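PDB 3TOY: mandelate racemase/muconate lactonizing enzyme family protein from Bradyrhizobium sp. ORS 278, which belongs to the mandelate racemase/muconate lactonizing branch of the enolase superfamily, metal-binding enzymes that pair an N-terminal alpha+beta capping domain with a modified TIM barrel. Local coordinates for residues D136-Q140 against P366-L370; P145-G151 against H329-V333. All blocks are in the same frame, centred on the assembly; numbering follows the deposited sequence.

Contact 1: D136-Q140 against P366-L370; sequences DALGQ and PGLGL
Asp136 leans across the middle of a tight turn, its CB packed 4.0 Å from both CG and CD1 of Leu368 and its OD1 reaching past Gly367 CA to the backbone N of Leu368. The turn is a type II' beta turn running from Pro366 to Gly369, closed by the bond from Gly369 N to Pro366 O, and it docks on helix 122-142 of the N-terminal capping domain. CG of Asp136 stands anti to the backbone N (chi1 172°), which carries OD1 out to the turn. There OD1 accepts Leu368 N at 2.8 Å through its anti lone pair, and the N-H...O angle of 170° makes the bond nearly straight.

The other oxygen is held from two sources: Gln140 NE2 gives a hydrogen bond to OD2 on the syn side, tilted 35° out of the carboxylate plane, and His71 N binds OD2 as well. Thr69 O takes a second bond from Gln140 NE2, so strand 69-75 helps fix the rotation of both polar groups.

Close approach of the backbones rests on two glycines. The absence of side chains lets Gly139 CA come within 3.8 Å of Gly367 CA, and lets Asp136 OD1 pass 3.5 Å from Gly367 CA. On the outer side the ring of Pro366 lies against Gln140, CB to CA 4.3 Å. Beyond the turn, one water donates to Asp136 OD1 and to Leu370 O while accepting from Leu370 N at 2.8 Å.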
loop_
_atom_site.group_PDB
_atom_site.type_symbol
_atom_site.label_atom_id
_atom_site.label_comp_id
_atom_site.label_asym_id
_atom_site.label_seq_id
_atom_site.Cartn_x
_atom_site.Cartn_y
_atom_site.Cartn_z
ATOM N N ASP A 136 -39.022 17.510 -12.353
ATOM C CA ASP A 136 -39.729 18.785 -12.388
ATOM C C ASP A 136 -41.224 18.512 -12.537
ATOM O O ASP A 136 -42.051 19.127 -11.867
ATOM C CB ASP A 136 -39.266 19.629 -13.570
ATOM C CG ASP A 136 -40.113 20.876 -13.735
ATOM O OD1 ASP A 136 -40.032 21.757 -12.869
ATOM O OD2 ASP A 136 -40.878 20.955 -14.717
ATOM N N ALA A 137 -41.553 17.576 -13.420
ATOM C CA ALA A 137 -42.940 17.216 -13.672
ATOM C C ALA A 137 -43.574 16.616 -12.432
ATOM O O ALA A 137 -44.700 16.963 -12.082
ATOM C CB ALA A 137 -43.058 16.278 -14.868
ATOM N N LEU A 138 -42.857 15.725 -11.750
ATOM C CA LEU A 138 -43.381 15.139 -10.523
ATOM C C LEU A 138 -43.693 16.237 -9.506
ATOM O O LEU A 138 -44.710 16.189 -8.801
ATOM C CB LEU A 138 -42.392 14.130 -9.930
ATOM C CG LEU A 138 -42.276 12.748 -10.571
ATOM C CD1 LEU A 138 -41.202 11.939 -9.821
ATOM C CD2 LEU A 138 -43.606 11.995 -10.594
ATOM N N GLY A 139 -42.812 17.226 -9.419
ATOM C CA GLY A 139 -43.016 18.324 -8.487
ATOM C C GLY A 139 -44.248 19.144 -8.875
ATOM O O GLY A 139 -45.069 19.487 -8.028
ATOM N N GLN A 140 -44.365 19.468 -10.153
ATOM C CA GLN A 140 -45.527 20.221 -10.637
ATOM C C GLN A 140 -46.795 19.445 -10.337
ATOM O O GLN A 140 -47.772 20.016 -9.863
ATOM C CB GLN A 140 -45.437 20.483 -12.132
ATOM C CG GLN A 140 -44.445 21.569 -12.540
ATOM C CD GLN A 140 -44.569 21.932 -14.010
ATOM O OE1 GLN A 140 -45.599 22.438 -14.454
ATOM N NE2 GLN A 140 -43.523 21.672 -14.770
ATOM N N PRO A 366 -43.214 25.558 -8.175
ATOM C CA PRO A 366 -43.322 24.109 -8.053
ATOM C C PRO A 366 -42.335 23.441 -9.005
ATOM O O PRO A 366 -41.827 24.096 -9.910
ATOM C CB PRO A 366 -44.758 23.834 -8.524
ATOM C CG PRO A 366 -45.020 24.899 -9.504
ATOM C CD PRO A 366 -44.348 26.125 -8.934
ATOM N N GLY A 367 -42.088 22.151 -8.815
ATOM C CA GLY A 367 -41.055 21.443 -9.588
ATOM C C GLY A 367 -39.698 22.091 -9.335
ATOM O O GLY A 367 -39.367 22.399 -8.190
ATOM N N LEU A 368 -38.943 22.338 -10.406
ATOM C CA LEU A 368 -37.660 23.021 -10.312
ATOM C C LEU A 368 -37.779 24.527 -10.471
ATOM O O LEU A 368 -36.772 25.231 -10.462
ATOM C CB LEU A 368 -36.667 22.485 -11.354
ATOM C CG LEU A 368 -36.316 20.996 -11.227
ATOM C CD1 LEU A 368 -35.511 20.578 -12.455
ATOM C CD2 LEU A 368 -35.560 20.677 -9.914
ATOM N N GLY A 369 -39.005 25.028 -10.624
ATOM C CA GLY A 369 -39.201 26.453 -10.813
ATOM C C GLY A 369 -38.728 26.906 -12.177
ATOM O O GLY A 369 -38.243 28.017 -12.329
ATOM N N LEU A 370 -38.867 26.042 -13.176
ATOM C CA LEU A 370 -38.413 26.359 -14.522
ATOM C C LEU A 370 -39.624 26.392 -15.462
ATOM O O LEU A 370 -40.160 25.351 -15.821
ATOM C CB LEU A 370 -37.399 25.318 -15.014
ATOM C CG LEU A 370 -36.094 25.162 -14.212
ATOM C CD1 LEU A 370 -35.217 24.083 -14.858
ATOM C CD2 LEU A 370 -35.353 26.472 -14.144
HETATM O O HOH W 1 -41.046 24.258 -13.581
#

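Contact 2: P145-G151 against H329-V333; sequences PVVELLG and HVLPV. With P4C (O-acetaldehydyl-hexaethylene glycol), chain H.
Val147 CG2 sits 3.6 Å from Pro332 CB, the two side chains crossing at about a right angle, and just past the end of the short helix 146-149 Leu150 continues the apolar seam. CD1 of Leu150 meets Val330 CG1 at 4.0 Å, while its CB lies against CG1 of Val333. Trp135 and Leu305, from helices 122-142 and 300-314, close in on Leu150 as well.

Leu150 and Val333 also line a pocket that holds O-acetaldehydyl-hexaethylene glycol: CD2 of Leu150 comes 3.9 Å from ligand atom C9, and Val333 CB lies near C5. In the bilobal enolase-superfamily fold this seam joins helix 146-149 and the residue after it to the end of helix 324-330 and the 3-10 turn that follows. The short helix ends in a Schellman motif, Gly151 taking positive phi as the chain turns away.

Toward the other end the chemistry becomes polar. With its CG beside the backbone N (chi1 -75°), His329 turns its ring edge to the first turn of helix 146-149. Val147 N donates to ND1 at 3.1 Å, only 6° out of the ring plane and with an N-H...N angle of 155°. Pro145, the N-cap residue, brings CB to the same edge, 3.5 Å from CE1. Because ND1 accepts this backbone proton, NE2 is left to bind Lys364 O.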
loop_
_atom_site.group_PDB
_atom_site.type_symbol
_atom_site.label_atom_id
_atom_site.label_comp_id
_atom_site.label_asym_id
_atom_site.label_seq_id
_atom_site.Cartn_x
_atom_site.Cartn_y
_atom_site.Cartn_z
ATOM N N PRO A 145 -42.162 22.064 -4.607
ATOM C CA PRO A 145 -40.805 22.137 -5.144
ATOM C C PRO A 145 -40.148 20.747 -5.084
ATOM O O PRO A 145 -40.426 19.957 -4.175
ATOM C CB PRO A 145 -40.092 23.106 -4.191
ATOM C CG PRO A 145 -40.897 23.109 -2.930
ATOM C CD PRO A 145 -42.334 22.853 -3.378
ATOM N N VAL A 146 -39.274 20.451 -6.032
ATOM C CA VAL A 146 -38.576 19.153 -5.996
ATOM C C VAL A 146 -37.904 18.910 -4.639
ATOM O O VAL A 146 -37.933 17.789 -4.132
ATOM C CB VAL A 146 -37.540 19.019 -7.126
ATOM C CG1 VAL A 146 -36.662 17.750 -6.929
ATOM C CG2 VAL A 146 -38.247 18.989 -8.490
ATOM N N VAL A 147 -37.296 19.940 -4.050
ATOM C CA VAL A 147 -36.602 19.742 -2.758
ATOM C C VAL A 147 -37.506 19.115 -1.692
ATOM O O VAL A 147 -37.078 18.244 -0.948
ATOM C CB VAL A 147 -35.916 21.039 -2.238
ATOM C CG1 VAL A 147 -36.948 22.126 -1.963
ATOM C CG2 VAL A 147 -35.058 20.763 -0.957
ATOM N N GLU A 148 -38.777 19.530 -1.615
ATOM C CA GLU A 148 -39.707 18.867 -0.677
ATOM C C GLU A 148 -40.027 17.425 -1.053
ATOM O O GLU A 148 -40.208 16.580 -0.168
ATOM C CB GLU A 148 -41.009 19.681 -0.527
ATOM C CG GLU A 148 -40.749 20.975 0.222
ATOM C CD GLU A 148 -41.955 21.905 0.242
ATOM O OE1 GLU A 148 -43.061 21.474 -0.179
ATOM O OE2 GLU A 148 -41.782 23.062 0.685
ATOM N N LEU A 149 -40.080 17.121 -2.346
ATOM C CA LEU A 149 -40.295 15.743 -2.751
ATOM C C LEU A 149 -39.151 14.867 -2.222
ATOM O O LEU A 149 -39.362 13.714 -1.849
ATOM C CB LEU A 149 -40.337 15.627 -4.269
ATOM C CG LEU A 149 -41.502 16.276 -5.014
ATOM C CD1 LEU A 149 -41.481 15.771 -6.433
ATOM C CD2 LEU A 149 -42.819 15.937 -4.330
ATOM N N LEU A 150 -37.952 15.449 -2.183
ATOM C CA LEU A 150 -36.737 14.732 -1.774
ATOM C C LEU A 150 -36.554 14.633 -0.251
ATOM O O LEU A 150 -35.525 14.121 0.232
ATOM C CB LEU A 150 -35.518 15.396 -2.424
ATOM C CG LEU A 150 -35.549 15.412 -3.957
ATOM C CD1 LEU A 150 -34.359 16.198 -4.534
ATOM C CD2 LEU A 150 -35.636 13.988 -4.534
ATOM N N GLY A 151 -37.544 15.105 0.506
ATOM C CA GLY A 151 -37.538 14.957 1.968
ATOM C C GLY A 151 -36.823 16.098 2.659
ATOM O O GLY A 151 -36.574 16.033 3.866
ATOM N N HIS A 329 -32.360 22.897 -5.493
ATOM C CA HIS A 329 -33.283 21.878 -5.018
ATOM C C HIS A 329 -32.594 20.622 -4.487
ATOM O O HIS A 329 -33.203 19.860 -3.736
ATOM C CB HIS A 329 -34.269 21.453 -6.115
ATOM C CG HIS A 329 -35.340 22.463 -6.389
ATOM N ND1 HIS A 329 -36.585 22.401 -5.799
ATOM C CD2 HIS A 329 -35.355 23.550 -7.196
ATOM C CE1 HIS A 329 -37.318 23.419 -6.224
ATOM N NE2 HIS A 329 -36.599 24.129 -7.078
ATOM N N VAL A 330 -31.342 20.385 -4.882
ATOM C CA VAL A 330 -30.643 19.184 -4.396
ATOM C C VAL A 330 -29.614 19.454 -3.281
ATOM O O VAL A 330 -29.404 18.595 -2.431
ATOM C CB VAL A 330 -29.990 18.351 -5.541
ATOM C CG1 VAL A 330 -31.074 17.586 -6.330
ATOM C CG2 VAL A 330 -29.141 19.235 -6.441
ATOM N N LEU A 331 -29.020 20.642 -3.257
ATOM C CA LEU A 331 -28.083 20.958 -2.168
ATOM C C LEU A 331 -28.675 20.813 -0.755
ATOM O O LEU A 331 -27.998 20.337 0.169
ATOM C CB LEU A 331 -27.412 22.309 -2.411
ATOM C CG LEU A 331 -26.295 22.174 -3.439
ATOM C CD1 LEU A 331 -25.911 23.527 -4.060
ATOM C CD2 LEU A 331 -25.056 21.508 -2.792
ATOM N N PRO A 332 -29.963 21.188 -0.568
ATOM C CA PRO A 332 -30.528 21.048 0.772
ATOM C C PRO A 332 -30.635 19.617 1.287
ATOM O O PRO A 332 -30.830 19.428 2.489
ATOM C CB PRO A 332 -31.941 21.676 0.631
ATOM C CG PRO A 332 -31.775 22.659 -0.507
ATOM C CD PRO A 332 -30.867 21.926 -1.478
ATOM N N VAL A 333 -30.548 18.612 0.408
ATOM C CA VAL A 333 -30.609 17.221 0.863
ATOM C C VAL A 333 -29.267 16.495 0.683
ATOM O O VAL A 333 -29.207 15.267 0.736
ATOM C CB VAL A 333 -31.745 16.436 0.180
ATOM C CG1 VAL A 333 -33.136 17.040 0.608
ATOM C CG2 VAL A 333 -31.571 16.445 -1.351
HETATM O O1 P4C H . -28.420 10.238 -0.513
HETATM C C2 P4C H . -28.983 11.451 -1.037
HETATM C C3 P4C H . -30.034 12.026 -0.090
HETATM O O4 P4C H . -31.327 11.489 -0.388
HETATM C C5 P4C H . -32.375 12.452 -0.178
HETATM C C6 P4C H . -33.761 11.834 -0.348
HETATM O O7 P4C H . -34.048 11.621 -1.730
HETATM C C8 P4C H . -35.083 10.671 -2.006
HETATM C C9 P4C H . -34.997 10.295 -3.485
HETATM O O10 P4C H . -34.536 8.946 -3.620
HETATM C C11 P4C H . -33.985 8.657 -4.905
HETATM C C12 P4C H . -33.283 7.302 -4.857
HETATM O O13 P4C H . -32.016 7.398 -4.193
HETATM C C14 P4C H . -31.222 6.224 -4.400
HETATM C C15 P4C H . -30.005 6.255 -3.478
HETATM O O16 P4C H . -28.932 6.958 -4.110
#

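Both contacts are largely buried and use consecutive helices, 122-142 and 146-149. Contact 2 joins the second of these to the barrel-side helix 324-330; contact 1 joins helix 122-142 to the loop by which the chain leaves the barrel sheet toward its C-terminal helix. Contact 1 is the more polar, a carboxylate gripping the backbone of a glycine-rich turn, with Pro366 exposed at its border. Contact 2 is mainly aliphatic, with one histidine-to-backbone bond, and lies beside a bound glycol and the second subunit, whose Val104 packs on Val333. Their centres are about 11 Å apart and they meet directly: Gly367 O probably accepts a hydrogen bond from Val146 N at 2.9 Å.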